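Local coordinates for protein putative cytochrome P450 hydroxylase (Chondromyces apiculatus DSM 436, PDB 6GMF) that is a heme-dependent cytochrome P450 that acts as a versatile terpene monooxygenase, probably inserting one atom of molecular oxygen into its substrates, at residues A[245-250]-A[383-388]. Numbering follows the deposited sequence.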
loop_
_atom_site.group_PDB
_atom_site.type_symbol
_atom_site.label_atom_id
_atom_site.label_comp_id
_atom_site.label_asym_id
_atom_site.label_seq_id
_atom_site.Cartn_x
_atom_site.Cartn_y
_atom_site.Cartn_z
ATOM N N ALA A 245 0.052 6.287 10.748
ATOM C CA ALA A 245 -0.504 6.013 12.062
ATOM C C ALA A 245 0.261 6.840 13.084
ATOM O O ALA A 245 -0.346 7.418 13.967
ATOM C CB ALA A 245 -0.391 4.547 12.359
ATOM N N LEU A 246 1.588 6.868 12.946
ATOM C CA LEU A 246 2.433 7.610 13.930
ATOM C C LEU A 246 2.148 9.106 13.821
ATOM O O LEU A 246 2.144 9.839 14.834
ATOM C CB LEU A 246 3.908 7.271 13.708
ATOM C CG LEU A 246 4.250 5.842 14.105
ATOM C CD1 LEU A 246 5.668 5.490 13.716
ATOM C CD2 LEU A 246 4.001 5.613 15.597
ATOM N N VAL A 247 1.912 9.592 12.601
ATOM C CA VAL A 247 1.567 10.987 12.371
ATOM C C VAL A 247 0.203 11.290 13.016
ATOM O O VAL A 247 0.081 12.265 13.795
ATOM C CB VAL A 247 1.583 11.375 10.879
ATOM C CG1 VAL A 247 0.893 12.723 10.652
ATOM C CG2 VAL A 247 2.989 11.421 10.282
ATOM N N ALA A 248 -0.805 10.461 12.745
ATOM C CA ALA A 248 -2.167 10.668 13.286
ATOM C C ALA A 248 -2.114 10.601 14.820
ATOM O O ALA A 248 -2.747 11.388 15.522
ATOM C CB ALA A 248 -3.126 9.672 12.683
ATOM N N LEU A 249 -1.405 9.617 15.369
ATOM C CA LEU A 249 -1.432 9.451 16.821
ATOM C C LEU A 249 -0.722 10.631 17.472
ATOM O O LEU A 249 -1.240 11.123 18.489
ATOM C CB LEU A 249 -0.793 8.131 17.227
ATOM C CG LEU A 249 -1.622 6.902 16.880
ATOM C CD1 LEU A 249 -0.791 5.647 16.990
ATOM C CD2 LEU A 249 -2.862 6.810 17.741
ATOM N N THR A 250 0.376 11.116 16.860
ATOM C CA THR A 250 1.137 12.249 17.482
ATOM C C THR A 250 0.357 13.556 17.339
ATOM O O THR A 250 0.515 14.454 18.181
ATOM C CB THR A 250 2.590 12.351 17.023
ATOM O OG1 THR A 250 2.657 12.415 15.598
ATOM C CG2 THR A 250 3.416 11.194 17.554
ATOM N N ARG A 383 0.504 8.341 0.064
ATOM C CA ARG A 383 0.586 9.340 1.162
ATOM C C ARG A 383 1.495 8.770 2.268
ATOM O O ARG A 383 1.123 7.780 2.918
ATOM C CB ARG A 383 -0.829 9.606 1.681
ATOM C CG ARG A 383 -0.880 10.569 2.849
ATOM C CD ARG A 383 -0.959 11.985 2.360
ATOM N NE ARG A 383 -1.499 12.883 3.397
ATOM C CZ ARG A 383 -1.205 14.165 3.590
ATOM N NH1 ARG A 383 -0.438 14.811 2.747
ATOM N NH2 ARG A 383 -1.698 14.794 4.643
ATOM N N SER A 384 2.696 9.337 2.440
ATOM C CA SER A 384 3.662 8.832 3.386
ATOM C C SER A 384 4.607 9.950 3.802
ATOM O O SER A 384 4.935 10.803 2.999
ATOM C CB SER A 384 4.435 7.688 2.807
ATOM O OG SER A 384 5.374 8.153 1.851
ATOM N N PRO A 385 5.073 9.947 5.053
ATOM C CA PRO A 385 6.111 10.889 5.460
ATOM C C PRO A 385 7.457 10.571 4.786
ATOM O O PRO A 385 7.901 9.421 4.751
ATOM C CB PRO A 385 6.183 10.765 6.986
ATOM C CG PRO A 385 5.083 9.838 7.396
ATOM C CD PRO A 385 4.576 9.133 6.159
ATOM N N SER A 386 8.112 11.593 4.223
ATOM C CA SER A 386 9.439 11.442 3.634
ATOM C C SER A 386 10.490 11.108 4.704
ATOM O O SER A 386 11.478 10.441 4.432
ATOM C CB SER A 386 9.824 12.672 2.847
ATOM O OG SER A 386 9.956 13.791 3.706
ATOM N N THR A 387 10.270 11.643 5.898
ATOM C CA THR A 387 11.030 11.428 7.112
ATOM C C THR A 387 10.072 11.686 8.282
ATOM O O THR A 387 9.087 12.430 8.110
ATOM C CB THR A 387 12.232 12.381 7.146
ATOM O OG1 THR A 387 13.027 12.087 8.296
ATOM C CG2 THR A 387 11.810 13.821 7.222
ATOM N N LEU A 388 10.320 11.068 9.444
ATOM C CA LEU A 388 9.495 11.256 10.601
ATOM C C LEU A 388 10.355 11.165 11.859
ATOM O O LEU A 388 10.352 10.163 12.590
ATOM C CB LEU A 388 8.344 10.235 10.619
ATOM C CG LEU A 388 7.286 10.465 11.708
ATOM C CD1 LEU A 388 6.590 11.790 11.463
ATOM C CD2 LEU A 388 6.259 9.349 11.790
#
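Leu388 reaches from the 383-388 loop to Leu246 and Val247, neighbours on the last turns of helix 220-251, and its fork does most of the touching. Its CB stays clear of the helix and lies 4.3 Å from CB of Pro385, earlier in its own loop. CG, set opposite the backbone N (chi1 -172°), carries the side chain toward the helix, where the two methyls divide. CD1 meets CG2 of Val247 at 3.8 Å; CD2 packs on CB of Leu246 at 3.7 Å, so it rests against the root of that leucine, and also lies 4.2 Å from Val247 CG2. Val247 CG2, anti to its own carbonyl carbon, sits over the junction of the leucine fork and the proline ring, also touching Pro385 CG at 3.9 Å. Val247 and Pro385 run past each other in opposite directions. All four side chains are buried, the contact is wholly apolar, and the heme lies about 12 Å from the Pro385 side chain. One turn on, Thr250 OG1 gives a 2.7 Å hydrogen bond to Leu246 O, with a C=O...OG1 angle of 141° and the donor tilted 18° from the carbonyl plane. That oxygen also accepts the backbone N of Thr250, so two donors grip it, and Arg369 NH1 bonds to the same hydroxyl. Ser240 and Asn244, farther back on the helix, hydrogen-bond Arg383 O, so polar links join loop and helix beside the apolar patch. Helix 220-251 is the long central helix of the P450 fold, with helix 266-276 against its Ala245 and Leu249; the loop leads into strand 389-391, and OE2 of Glu128, at the end of strand 126-128, accepts a hydrogen bond from Leu388 N.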